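Local coordinates for DUF5624 domain-containing protein (Legionella pneumophila subsp. pneumophila, PDB 4JX2), which is of unknown function but is a putative secreted protein that combines a helix-flanked mixed beta sheet with a largely helical DUF5624 region, at residues Gln78-Ile83 with Ala256-Arg261; Ser108-Met113 with Met232-Gln237; Ala150-Asn155 with Met181-Cys186; Arg295-Pro300 with Ala328-Arg333. All blocks are in the same frame, centred on the assembly; numbering follows the deposited sequence.

Contact 1 of 4, residues Gln78-Ile83 with Ala256-Arg261; sequences QLILFI and AKVIIR
The O of Q78 accepts the backbone N-H of K257 at an N-to-O distance of 2.9 Å, starting a run of five bonds between two strands whose short axes lie 4.8 Å apart and diverge by just 10°. The side-chain amide of Q78 turns to other partners, K250 and the backbone of D252. L79 slants across K257, its CD2 4.1 Å from the lysine CB; the ammonium group beyond leads off to Q74, E76 and N322. At I80 the backbone grips twice, with N giving to K257 O (2.8 Å) and O taking I259 N. The CG1 branch of this isoleucine, anti to its carbonyl carbon (chi1 -62°), carries CD1 to A256 CB at 3.7 Å, while its CB meets V258 CG2. L81 lies alongside I259, both pointing the same way, and their CD2 and CD1 methyls are 3.8 Å apart. F82 repeats the double grip: its N donates to I259 O and its O receives R261 N (2.8 Å). Its ring runs beside I260, with CD1 4.0 Å from the CG1 of that residue, and has I259 O in plane at its edge. I83 closes the row by touching the aliphatic CD of R261 with CG2; NE of R261 is bonded to A302 O. L79, I83 and I259 face helix 315-339, whereas F82, V258 and I260 pack on helix 279-286. Two parallel inner strands in register, with these helices over opposite faces of a mixed sheet, are consistent with a three-layer alpha/beta/alpha arrangement.

Contact 2 of 4, residues Ser108-Met113 with Met232-Gln237; sequences SGFTEM and MLTALQ
Q237 reaches S108 because its CG stands anti to the backbone N (chi1 174°) and the chain then bends at chi2, while T234 directs CG2 at F110 and OG1 at M113, the methyl being anti to the backbone N and the hydroxyl anti to the carbonyl carbon (chi1 -62°). The arrangement is a helix N-terminus packed on the side of another helix: G109 occupies the N-cap position of helix 110-117, and helix 223-247 presents L233, T234 and, one turn on from L233, Q237 on the facing side. Q237 NE2 donates to S108 O at 2.8 Å with a bent N-H...O angle of 148°, and the acceptor is tilted from the amide plane. That nitrogen also serves N167 O, so one amide group ties the turn before helix 110-117 to a second loop. S108 OG in turn is bonded to A105 O and takes a weak bond from F110 N. At T234 the CG2 methyl lies obliquely against the phenyl ring, 3.7 Å from F110 CD1. T234 OG1 makes van der Waals contact with M113 CB, with T230 O of its own helix as hydrogen-bonding partner. Turned from helix 223-247, E112 OE2 is bonded to Y28 OH and T30 OG1 of the second subunit. M113, a selenomethionine bent at chi2 and chi3, curls back to cross L233, its SE resting 3.9 Å from the CD1 methyl of that leucine.

Contact 3 of 4, residues Ala150-Asn155 with Met181-Cys186; sequences AVKVIN and MIDYAC
K152 and C186 mark the closest backbone approach, with CA atoms 5.6 Å apart, between two helical segments that run nearly antiparallel, their short axes at 157° and 9.2 Å apart. K152 CB meets C186 CB at 3.6 Å. V151 CG1 adds an apolar contact with C186 SG. From there K152 continues as an extended chain until a bend at chi4 brings NZ 3.0 Å from D183 OD1 in a salt bridge. The ammonium meets OD1 from well above the carboxylate plane, 52° out of it. A water accepts from N155 ND2 and donates to K152 O and to D183 OD1, the latter at 2.7 Å, so it bridges a backbone carbonyl and an amide of helix 136-155 to the carboxylate of helix 175-197. N155 crosses I182 obliquely, laying its amide against the CG2 branch (OD1 to CG2, 3.4 Å), while its OD1 is bonded to W162 NE1 and its ND2 to H179 O. D183 OD2 has N426 as a further partner. The two helices are joined in the DUF5624 helical region by a small apolar patch beside a charged, hydrated one. With lysine and water both on OD1 and N426 on OD2, the D183 carboxylate would probably be stabilised as the anion although buried.

Contact 4 of 4, residues Arg295-Pro300 with Ala328-Arg333; sequences RIYITP and ARHNRR. With SO4 (sulfate ion), chain P.
Y297 offers one face of its ring to R329, whose CB lies 3.6 Å from the ring centroid and only 12° off the normal, a CH-pi contact centred over the ring. At the edge of the same ring, in plane, sits H330 ND1. The phenol OH has two partners: it shares a hydrogen bond of 3.0 Å with H330 ND1, and R333 NE donates to it at 2.9 Å. R333 comes from the opposite direction, extended from CG to NE, with its guanidinium plane 27° from the phenol ring and the OH near the guanidinium edge. Two bonds at the OH and a methylene over one face together fix the position of the ring. W326, a turn before H330, meets Y297 edge-to-face and stacks on the H330 ring. The contact therefore lays helix 315-339 across strand 296-298, the outermost strand at this end of the sheet, at 114° between the short axes, consistent with this helix forming one helical layer of an alpha/beta sandwich. R295 sends its NH1 to 3.7 Å from H330 NE2, with its NE committed to A256 O on the neighbouring strand. Farther round the helix, R332 turns toward the second subunit and meets a sulfate, probably from the crystallisation liquor. Its NH1 and NH2 both donate to O2 of that ion, at 3.2 and 3.1 Å, with O2 in plane at the guanidinium edge; L384 N and N267 ND2 of the second subunit bind the same sulfate.

Contacts 1 and 4 share the mixed sheet: strands 79-84, 257-262 and 296-298 lie side by side and parallel, and the two contacts, with centres 11 Å apart, are joined by probable backbone hydrogen bonds of I260 with Y297 and T299. Contacts 2 and 3 belong to the helical DUF5624 region, with centres 15 Å apart, and meet where M113 packs on I182. Along the chain, contact 3 is nested within contact 2 and both within contact 1, so the chain between strands 79-84 and 257-262 adds two more strands of the sheet and then most of the helical region; contact 4 follows. Contacts 3 and 4 are about 46 Å apart between centres. All four contacts have residues within reach of the second subunit.

Contact 1 of 4, residues Gln78-Ile83 with Ala256-Arg261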
loop_
_atom_site.group_PDB
_atom_site.type_symbol
_atom_site.label_atom_id
_atom_site.label_comp_id
_atom_site.label_asym_id
_atom_site.label_seq_id
_atom_site.Cartn_x
_atom_site.Cartn_y
_atom_site.Cartn_z
ATOM N N GLN A 78 19.825 6.259 13.026
ATOM C CA GLN A 78 18.664 6.989 13.484
ATOM C C GLN A 78 17.382 6.489 12.861
ATOM O O GLN A 78 17.380 6.017 11.729
ATOM C CB GLN A 78 18.854 8.461 13.197
ATOM C CG GLN A 78 19.783 9.063 14.220
ATOM C CD GLN A 78 20.788 9.954 13.585
ATOM O OE1 GLN A 78 21.292 9.695 12.477
ATOM N NE2 GLN A 78 21.097 11.033 14.289
ATOM N N LEU A 79 16.291 6.566 13.626
ATOM C CA LEU A 79 14.960 6.170 13.206
ATOM C C LEU A 79 14.246 7.396 12.695
ATOM O O LEU A 79 14.038 8.340 13.466
ATOM C CB LEU A 79 14.192 5.554 14.390
ATOM C CG LEU A 79 14.097 4.029 14.524
ATOM C CD1 LEU A 79 13.212 3.662 15.725
ATOM C CD2 LEU A 79 13.495 3.378 13.269
ATOM N N ILE A 80 13.916 7.430 11.393
ATOM C CA ILE A 80 13.209 8.566 10.781
ATOM C C ILE A 80 11.793 8.071 10.511
ATOM O O ILE A 80 11.605 7.205 9.659
ATOM C CB ILE A 80 13.985 9.096 9.553
ATOM C CG1 ILE A 80 15.378 9.601 10.024
ATOM C CG2 ILE A 80 13.205 10.209 8.864
ATOM C CD1 ILE A 80 16.380 9.728 9.023
ATOM N N LEU A 81 10.814 8.535 11.340
ATOM C CA LEU A 81 9.426 8.055 11.337
ATOM C C LEU A 81 8.396 9.097 10.924
ATOM O O LEU A 81 8.094 10.024 11.688
ATOM C CB LEU A 81 9.022 7.526 12.738
ATOM C CG LEU A 81 9.965 6.591 13.496
ATOM C CD1 LEU A 81 9.559 6.499 14.927
ATOM C CD2 LEU A 81 9.963 5.215 12.900
ATOM N N PHE A 82 7.807 8.896 9.732
ATOM C CA PHE A 82 6.717 9.713 9.212
ATOM C C PHE A 82 5.460 8.978 9.558
ATOM O O PHE A 82 5.079 8.044 8.847
ATOM C CB PHE A 82 6.855 9.944 7.700
ATOM C CG PHE A 82 8.051 10.785 7.292
ATOM C CD1 PHE A 82 9.276 10.191 6.998
ATOM C CD2 PHE A 82 7.940 12.168 7.155
ATOM C CE1 PHE A 82 10.366 10.967 6.594
ATOM C CE2 PHE A 82 9.023 12.931 6.722
ATOM C CZ PHE A 82 10.233 12.330 6.459
ATOM N N ILE A 83 4.879 9.301 10.718
ATOM C CA ILE A 83 3.705 8.600 11.219
ATOM C C ILE A 83 2.553 9.581 11.336
ATOM O O ILE A 83 2.627 10.546 12.105
ATOM C CB ILE A 83 4.023 7.845 12.550
ATOM C CG1 ILE A 83 5.097 6.747 12.275
ATOM C CG2 ILE A 83 2.724 7.246 13.170
ATOM C CD1 ILE A 83 5.623 6.022 13.434
ATOM N N ALA A 256 20.691 5.614 8.222
ATOM C CA ALA A 256 19.339 6.019 8.624
ATOM C C ALA A 256 18.324 4.908 8.295
ATOM O O ALA A 256 18.533 4.117 7.379
ATOM C CB ALA A 256 18.951 7.326 7.943
ATOM N N LYS A 257 17.266 4.817 9.099
ATOM C CA LYS A 257 16.205 3.833 8.966
ATOM C C LYS A 257 14.899 4.615 8.797
ATOM O O LYS A 257 14.437 5.204 9.766
ATOM C CB LYS A 257 16.205 2.915 10.210
ATOM C CG LYS A 257 17.502 2.129 10.369
ATOM C CD LYS A 257 17.684 1.529 11.743
ATOM C CE LYS A 257 18.825 0.536 11.741
ATOM N NZ LYS A 257 19.117 0.025 13.103
ATOM N N VAL A 258 14.351 4.697 7.556
ATOM C CA VAL A 258 13.158 5.508 7.270
ATOM C C VAL A 258 11.911 4.627 7.158
ATOM O O VAL A 258 11.885 3.653 6.393
ATOM C CB VAL A 258 13.329 6.437 6.034
ATOM C CG1 VAL A 258 12.139 7.357 5.861
ATOM C CG2 VAL A 258 14.598 7.275 6.163
ATOM N N ILE A 259 10.878 4.995 7.953
ATOM C CA ILE A 259 9.558 4.367 8.007
ATOM C C ILE A 259 8.535 5.422 7.620
ATOM O O ILE A 259 8.483 6.499 8.236
ATOM C CB ILE A 259 9.254 3.732 9.397
ATOM C CG1 ILE A 259 10.082 2.446 9.603
ATOM C CG2 ILE A 259 7.730 3.496 9.606
ATOM C CD1 ILE A 259 10.111 1.966 11.009
ATOM N N ILE A 260 7.730 5.109 6.597
ATOM C CA ILE A 260 6.665 5.990 6.123
ATOM C C ILE A 260 5.309 5.304 6.348
ATOM O O ILE A 260 5.022 4.272 5.744
ATOM C CB ILE A 260 6.871 6.435 4.651
ATOM C CG1 ILE A 260 8.204 7.235 4.496
ATOM C CG2 ILE A 260 5.653 7.230 4.160
ATOM C CD1 ILE A 260 8.694 7.478 3.105
ATOM N N ARG A 261 4.505 5.883 7.245
ATOM C CA ARG A 261 3.127 5.508 7.594
ATOM C C ARG A 261 2.353 6.836 7.668
ATOM O O ARG A 261 1.672 7.149 8.637
ATOM C CB ARG A 261 3.089 4.686 8.900
ATOM C CG ARG A 261 1.732 4.065 9.204
ATOM C CD ARG A 261 1.393 4.308 10.659
ATOM N NE ARG A 261 0.071 3.814 11.034
ATOM C CZ ARG A 261 -1.030 4.553 11.027
ATOM N NH1 ARG A 261 -0.984 5.820 10.647
ATOM N NH2 ARG A 261 -2.189 4.028 11.399
#

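Contact 2 of 4, residues Ser108-Met113 with Met232-Gln237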
loop_
_atom_site.group_PDB
_atom_site.type_symbol
_atom_site.label_atom_id
_atom_site.label_comp_id
_atom_site.label_asym_id
_atom_site.label_seq_id
_atom_site.Cartn_x
_atom_site.Cartn_y
_atom_site.Cartn_z
ATOM N N SER A 108 0.855 28.047 10.739
ATOM C CA SER A 108 2.048 27.902 9.902
ATOM C C SER A 108 1.843 28.356 8.448
ATOM O O SER A 108 2.787 28.312 7.649
ATOM C CB SER A 108 2.469 26.436 9.899
ATOM O OG SER A 108 1.457 25.640 9.307
ATOM N N GLY A 109 0.626 28.776 8.124
ATOM C CA GLY A 109 0.253 29.147 6.771
ATOM C C GLY A 109 -0.429 28.004 6.044
ATOM O O GLY A 109 -0.951 28.206 4.947
ATOM N N PHE A 110 -0.463 26.802 6.664
ATOM C CA PHE A 110 -1.059 25.592 6.085
ATOM C C PHE A 110 -2.591 25.755 5.906
ATOM O O PHE A 110 -3.094 25.599 4.791
ATOM C CB PHE A 110 -0.735 24.319 6.936
ATOM C CG PHE A 110 -1.308 23.049 6.343
ATOM C CD1 PHE A 110 -0.630 22.357 5.340
ATOM C CD2 PHE A 110 -2.561 22.579 6.735
ATOM C CE1 PHE A 110 -1.185 21.206 4.759
ATOM C CE2 PHE A 110 -3.109 21.424 6.154
ATOM C CZ PHE A 110 -2.418 20.750 5.170
ATOM N N THR A 111 -3.318 26.035 7.016
ATOM C CA THR A 111 -4.766 26.207 7.049
ATOM C C THR A 111 -5.137 27.332 6.102
ATOM O O THR A 111 -5.995 27.129 5.242
ATOM C CB THR A 111 -5.214 26.464 8.495
ATOM O OG1 THR A 111 -4.866 25.321 9.279
ATOM C CG2 THR A 111 -6.709 26.736 8.621
ATOM N N GLU A 112 -4.436 28.481 6.216
ATOM C CA GLU A 112 -4.626 29.689 5.412
ATOM C C GLU A 112 -4.562 29.383 3.915
ATOM O O GLU A 112 -5.530 29.650 3.194
ATOM C CB GLU A 112 -3.583 30.764 5.779
ATOM C CG GLU A 112 -3.663 31.275 7.212
ATOM C CD GLU A 112 -2.869 30.535 8.277
ATOM O OE1 GLU A 112 -2.687 29.302 8.161
ATOM O OE2 GLU A 112 -2.473 31.189 9.269
HETATM N N MSE A 113 -3.445 28.757 3.478
HETATM C CA MSE A 113 -3.185 28.400 2.099
HETATM C C MSE A 113 -4.083 27.270 1.593
HETATM O O MSE A 113 -4.572 27.358 0.464
HETATM C CB MSE A 113 -1.726 28.011 1.967
HETATM C CG MSE A 113 -1.029 28.568 0.729
HETATM SE SE MSE A 113 -1.235 30.447 0.265
HETATM C CE MSE A 113 -0.838 31.283 1.923
HETATM N N MSE A 232 1.851 24.954 -4.222
HETATM C CA MSE A 232 3.287 25.215 -4.275
HETATM C C MSE A 232 3.789 25.872 -2.985
HETATM O O MSE A 232 4.854 25.513 -2.496
HETATM C CB MSE A 232 3.621 26.141 -5.459
HETATM C CG MSE A 232 3.668 25.452 -6.786
HETATM SE SE MSE A 232 5.163 24.245 -7.026
HETATM C CE MSE A 232 4.814 23.600 -8.840
ATOM N N LEU A 233 3.042 26.841 -2.449
ATOM C CA LEU A 233 3.480 27.577 -1.263
ATOM C C LEU A 233 3.386 26.735 -0.033
ATOM O O LEU A 233 4.221 26.864 0.858
ATOM C CB LEU A 233 2.700 28.884 -1.081
ATOM C CG LEU A 233 2.918 29.968 -2.164
ATOM C CD1 LEU A 233 1.889 31.037 -2.023
ATOM C CD2 LEU A 233 4.320 30.566 -2.103
ATOM N N THR A 234 2.396 25.850 -0.004
ATOM C CA THR A 234 2.144 24.901 1.072
ATOM C C THR A 234 3.305 23.903 1.108
ATOM O O THR A 234 3.852 23.688 2.188
ATOM C CB THR A 234 0.767 24.241 0.884
ATOM O OG1 THR A 234 -0.263 25.239 0.934
ATOM C CG2 THR A 234 0.474 23.223 1.928
ATOM N N ALA A 235 3.702 23.323 -0.064
ATOM C CA ALA A 235 4.832 22.388 -0.188
ATOM C C ALA A 235 6.130 23.058 0.269
ATOM O O ALA A 235 6.860 22.499 1.092
ATOM C CB ALA A 235 4.974 21.926 -1.635
ATOM N N LEU A 236 6.387 24.278 -0.250
ATOM C CA LEU A 236 7.551 25.083 0.056
ATOM C C LEU A 236 7.651 25.352 1.563
ATOM O O LEU A 236 8.729 25.171 2.114
ATOM C CB LEU A 236 7.509 26.402 -0.743
ATOM C CG LEU A 236 8.599 27.461 -0.476
ATOM C CD1 LEU A 236 10.019 26.906 -0.716
ATOM C CD2 LEU A 236 8.348 28.727 -1.320
ATOM N N GLN A 237 6.543 25.733 2.222
ATOM C CA GLN A 237 6.550 26.064 3.642
ATOM C C GLN A 237 6.867 24.846 4.496
ATOM O O GLN A 237 7.755 24.907 5.356
ATOM C CB GLN A 237 5.222 26.718 4.074
ATOM C CG GLN A 237 5.048 26.984 5.587
ATOM C CD GLN A 237 6.009 27.939 6.264
ATOM O OE1 GLN A 237 7.102 28.227 5.786
ATOM N NE2 GLN A 237 5.617 28.454 7.422
#

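Contact 3 of 4, residues Ala150-Asn155 with Met181-Cys186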
loop_
_atom_site.group_PDB
_atom_site.type_symbol
_atom_site.label_atom_id
_atom_site.label_comp_id
_atom_site.label_asym_id
_atom_site.label_seq_id
_atom_site.Cartn_x
_atom_site.Cartn_y
_atom_site.Cartn_z
ATOM N N ALA A 150 -15.296 37.132 4.281
ATOM C CA ALA A 150 -14.618 37.340 5.568
ATOM C C ALA A 150 -13.096 37.201 5.393
ATOM O O ALA A 150 -12.364 38.059 5.887
ATOM C CB ALA A 150 -15.130 36.345 6.603
ATOM N N VAL A 151 -12.631 36.181 4.624
ATOM C CA VAL A 151 -11.203 35.961 4.364
ATOM C C VAL A 151 -10.615 37.119 3.575
ATOM O O VAL A 151 -9.532 37.579 3.945
ATOM C CB VAL A 151 -10.909 34.610 3.674
ATOM C CG1 VAL A 151 -9.497 34.582 3.064
ATOM C CG2 VAL A 151 -11.100 33.461 4.666
ATOM N N LYS A 152 -11.321 37.598 2.503
ATOM C CA LYS A 152 -10.867 38.732 1.689
ATOM C C LYS A 152 -10.565 39.932 2.585
ATOM O O LYS A 152 -9.514 40.563 2.432
ATOM C CB LYS A 152 -11.904 39.125 0.614
ATOM C CG LYS A 152 -11.337 40.079 -0.448
ATOM C CD LYS A 152 -12.369 40.563 -1.464
ATOM C CE LYS A 152 -11.951 41.818 -2.188
ATOM N NZ LYS A 152 -10.946 41.533 -3.231
ATOM N N VAL A 153 -11.467 40.221 3.542
ATOM C CA VAL A 153 -11.339 41.358 4.437
ATOM C C VAL A 153 -10.113 41.169 5.360
ATOM O O VAL A 153 -9.284 42.077 5.420
ATOM C CB VAL A 153 -12.664 41.604 5.215
ATOM C CG1 VAL A 153 -12.517 42.700 6.263
ATOM C CG2 VAL A 153 -13.801 41.929 4.259
ATOM N N ILE A 154 -9.981 40.005 6.038
ATOM C CA ILE A 154 -8.880 39.744 6.970
ATOM C C ILE A 154 -7.501 39.778 6.234
ATOM O O ILE A 154 -6.517 40.291 6.797
ATOM C CB ILE A 154 -9.124 38.428 7.778
ATOM C CG1 ILE A 154 -8.558 38.516 9.178
ATOM C CG2 ILE A 154 -8.612 37.183 7.084
ATOM C CD1 ILE A 154 -9.524 39.066 10.205
ATOM N N ASN A 155 -7.464 39.279 4.969
ATOM C CA ASN A 155 -6.279 39.270 4.101
ATOM C C ASN A 155 -5.882 40.703 3.722
ATOM O O ASN A 155 -4.703 40.964 3.475
ATOM C CB ASN A 155 -6.518 38.428 2.835
ATOM C CG ASN A 155 -5.284 38.252 1.964
ATOM O OD1 ASN A 155 -4.399 37.447 2.266
ATOM N ND2 ASN A 155 -5.215 38.960 0.841
HETATM N N MSE A 181 -2.683 37.725 -4.752
HETATM C CA MSE A 181 -3.234 36.482 -5.230
HETATM C C MSE A 181 -4.435 36.033 -4.370
HETATM O O MSE A 181 -5.455 35.635 -4.945
HETATM C CB MSE A 181 -2.162 35.408 -5.275
HETATM C CG MSE A 181 -2.677 34.147 -5.894
HETATM SE SE MSE A 181 -2.008 32.613 -5.020
HETATM C CE MSE A 181 -3.073 32.795 -3.417
ATOM N N ILE A 182 -4.327 36.104 -3.014
ATOM C CA ILE A 182 -5.437 35.704 -2.142
ATOM C C ILE A 182 -6.598 36.704 -2.342
ATOM O O ILE A 182 -7.761 36.296 -2.415
ATOM C CB ILE A 182 -5.003 35.551 -0.661
ATOM C CG1 ILE A 182 -4.061 34.346 -0.508
ATOM C CG2 ILE A 182 -6.217 35.388 0.277
ATOM C CD1 ILE A 182 -3.024 34.498 0.497
ATOM N N ASP A 183 -6.268 37.997 -2.506
ATOM C CA ASP A 183 -7.258 39.032 -2.775
ATOM C C ASP A 183 -7.997 38.726 -4.105
ATOM O O ASP A 183 -9.231 38.674 -4.123
ATOM C CB ASP A 183 -6.593 40.406 -2.801
ATOM C CG ASP A 183 -7.597 41.536 -2.834
ATOM O OD1 ASP A 183 -8.308 41.732 -1.819
ATOM O OD2 ASP A 183 -7.711 42.196 -3.887
ATOM N N TYR A 184 -7.227 38.461 -5.183
ATOM C CA TYR A 184 -7.708 38.079 -6.516
ATOM C C TYR A 184 -8.596 36.818 -6.455
ATOM O O TYR A 184 -9.665 36.774 -7.084
ATOM C CB TYR A 184 -6.510 37.826 -7.464
ATOM C CG TYR A 184 -6.922 37.322 -8.830
ATOM C CD1 TYR A 184 -7.471 38.184 -9.779
ATOM C CD2 TYR A 184 -6.780 35.977 -9.173
ATOM C CE1 TYR A 184 -7.856 37.723 -11.036
ATOM C CE2 TYR A 184 -7.170 35.503 -10.427
ATOM C CZ TYR A 184 -7.692 36.385 -11.360
ATOM O OH TYR A 184 -8.088 35.930 -12.589
ATOM N N ALA A 185 -8.123 35.786 -5.715
ATOM C CA ALA A 185 -8.800 34.509 -5.538
ATOM C C ALA A 185 -10.152 34.700 -4.864
ATOM O O ALA A 185 -11.154 34.199 -5.374
ATOM C CB ALA A 185 -7.932 33.569 -4.725
ATOM N N CYS A 186 -10.198 35.467 -3.758
ATOM C CA CYS A 186 -11.444 35.750 -3.036
ATOM C C CYS A 186 -12.420 36.509 -3.925
ATOM O O CYS A 186 -13.594 36.145 -4.000
ATOM C CB CYS A 186 -11.171 36.505 -1.739
ATOM S SG CYS A 186 -10.257 35.543 -0.507
HETATM O O HOH W 1 -7.787 40.387 0.439
#

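Contact 4 of 4, residues Arg295-Pro300 with Ala328-Arg333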
loop_
_atom_site.group_PDB
_atom_site.type_symbol
_atom_site.label_atom_id
_atom_site.label_comp_id
_atom_site.label_asym_id
_atom_site.label_seq_id
_atom_site.Cartn_x
_atom_site.Cartn_y
_atom_site.Cartn_z
ATOM N N ARG A 295 16.424 1.526 2.023
ATOM C CA ARG A 295 16.408 1.747 3.471
ATOM C C ARG A 295 15.147 2.539 3.886
ATOM O O ARG A 295 14.953 2.809 5.082
ATOM C CB ARG A 295 17.695 2.462 3.902
ATOM C CG ARG A 295 18.932 1.593 3.684
ATOM C CD ARG A 295 20.178 2.174 4.299
ATOM N NE ARG A 295 20.084 2.241 5.758
ATOM C CZ ARG A 295 20.446 1.264 6.579
ATOM N NH1 ARG A 295 20.940 0.129 6.098
ATOM N NH2 ARG A 295 20.324 1.413 7.890
ATOM N N ILE A 296 14.278 2.863 2.889
ATOM C CA ILE A 296 13.013 3.588 3.013
ATOM C C ILE A 296 11.865 2.608 2.828
ATOM O O ILE A 296 11.675 2.093 1.724
ATOM C CB ILE A 296 12.933 4.760 1.990
ATOM C CG1 ILE A 296 14.122 5.738 2.143
ATOM C CG2 ILE A 296 11.591 5.486 2.103
ATOM C CD1 ILE A 296 14.466 6.506 0.917
ATOM N N TYR A 297 11.088 2.349 3.897
ATOM C CA TYR A 297 9.974 1.397 3.819
ATOM C C TYR A 297 8.660 2.084 4.105
ATOM O O TYR A 297 8.556 2.825 5.082
ATOM C CB TYR A 297 10.189 0.203 4.787
ATOM C CG TYR A 297 11.387 -0.659 4.429
ATOM C CD1 TYR A 297 11.340 -1.540 3.350
ATOM C CD2 TYR A 297 12.575 -0.570 5.146
ATOM C CE1 TYR A 297 12.446 -2.309 2.995
ATOM C CE2 TYR A 297 13.690 -1.331 4.797
ATOM C CZ TYR A 297 13.614 -2.210 3.733
ATOM O OH TYR A 297 14.718 -2.944 3.375
ATOM N N ILE A 298 7.665 1.869 3.222
ATOM C CA ILE A 298 6.315 2.380 3.415
ATOM C C ILE A 298 5.579 1.247 4.094
ATOM O O ILE A 298 5.369 0.207 3.472
ATOM C CB ILE A 298 5.635 2.895 2.122
ATOM C CG1 ILE A 298 6.492 4.017 1.467
ATOM C CG2 ILE A 298 4.193 3.385 2.439
ATOM C CD1 ILE A 298 6.080 4.412 0.175
ATOM N N THR A 299 5.268 1.415 5.391
ATOM C CA THR A 299 4.644 0.391 6.218
ATOM C C THR A 299 3.256 0.872 6.690
ATOM O O THR A 299 3.104 1.242 7.863
ATOM C CB THR A 299 5.585 0.041 7.391
ATOM O OG1 THR A 299 5.818 1.222 8.153
ATOM C CG2 THR A 299 6.913 -0.561 6.924
ATOM N N PRO A 300 2.210 0.825 5.816
ATOM C CA PRO A 300 0.901 1.371 6.219
ATOM C C PRO A 300 0.219 0.661 7.400
ATOM O O PRO A 300 -0.629 1.266 8.069
ATOM C CB PRO A 300 0.068 1.250 4.943
ATOM C CG PRO A 300 1.080 1.295 3.840
ATOM C CD PRO A 300 2.185 0.435 4.394
ATOM N N ALA A 328 12.898 -6.335 10.045
ATOM C CA ALA A 328 12.309 -7.492 9.368
ATOM C C ALA A 328 12.267 -7.285 7.837
ATOM O O ALA A 328 12.674 -8.194 7.104
ATOM C CB ALA A 328 10.921 -7.755 9.909
ATOM N N ARG A 329 11.862 -6.063 7.363
ATOM C CA ARG A 329 11.818 -5.753 5.923
ATOM C C ARG A 329 13.208 -5.807 5.336
ATOM O O ARG A 329 13.406 -6.409 4.280
ATOM C CB ARG A 329 11.164 -4.401 5.608
ATOM C CG ARG A 329 9.987 -3.985 6.473
ATOM C CD ARG A 329 8.620 -4.512 6.079
ATOM N NE ARG A 329 8.416 -5.939 6.344
ATOM C CZ ARG A 329 8.035 -6.454 7.512
ATOM N NH1 ARG A 329 7.842 -5.664 8.565
ATOM N NH2 ARG A 329 7.865 -7.769 7.640
ATOM N N HIS A 330 14.182 -5.248 6.052
ATOM C CA HIS A 330 15.563 -5.252 5.614
ATOM C C HIS A 330 16.207 -6.646 5.645
ATOM O O HIS A 330 16.985 -6.982 4.749
ATOM C CB HIS A 330 16.361 -4.295 6.471
ATOM C CG HIS A 330 17.557 -3.749 5.765
ATOM N ND1 HIS A 330 17.431 -2.908 4.650
ATOM C CD2 HIS A 330 18.872 -3.921 6.046
ATOM C CE1 HIS A 330 18.668 -2.604 4.298
ATOM N NE2 HIS A 330 19.570 -3.181 5.116
ATOM N N ASN A 331 15.876 -7.456 6.665
ATOM C CA ASN A 331 16.420 -8.802 6.816
ATOM C C ASN A 331 15.926 -9.734 5.719
ATOM O O ASN A 331 16.716 -10.535 5.229
ATOM C CB ASN A 331 16.125 -9.374 8.196
ATOM C CG ASN A 331 17.310 -9.275 9.129
ATOM O OD1 ASN A 331 17.379 -8.430 10.026
ATOM N ND2 ASN A 331 18.295 -10.120 8.902
ATOM N N ARG A 332 14.652 -9.590 5.296
ATOM C CA ARG A 332 14.072 -10.365 4.192
ATOM C C ARG A 332 14.813 -10.068 2.834
ATOM O O ARG A 332 15.005 -11.012 2.059
ATOM C CB ARG A 332 12.564 -10.130 4.078
ATOM C CG ARG A 332 11.779 -10.959 5.066
ATOM C CD ARG A 332 10.415 -10.364 5.314
ATOM N NE ARG A 332 9.450 -10.719 4.272
ATOM C CZ ARG A 332 8.488 -11.630 4.414
ATOM N NH1 ARG A 332 8.349 -12.286 5.561
ATOM N NH2 ARG A 332 7.650 -11.880 3.419
ATOM N N ARG A 333 15.302 -8.801 2.586
ATOM C CA ARG A 333 16.086 -8.505 1.366
ATOM C C ARG A 333 17.380 -9.257 1.403
ATOM O O ARG A 333 17.806 -9.805 0.392
ATOM C CB ARG A 333 16.413 -7.012 1.192
ATOM C CG ARG A 333 15.261 -6.065 0.945
ATOM C CD ARG A 333 15.849 -4.720 0.539
ATOM N NE ARG A 333 14.892 -3.608 0.576
ATOM C CZ ARG A 333 14.078 -3.291 -0.425
ATOM N NH1 ARG A 333 14.055 -4.031 -1.531
ATOM N NH2 ARG A 333 13.264 -2.247 -0.323
HETATM S S SO4 P . 4.441 -13.077 4.098
HETATM O O1 SO4 P . 3.458 -14.058 3.706
HETATM O O2 SO4 P . 5.554 -13.732 4.798
HETATM O O3 SO4 P . 4.947 -12.420 2.896
HETATM O O4 SO4 P . 3.791 -12.109 4.993
#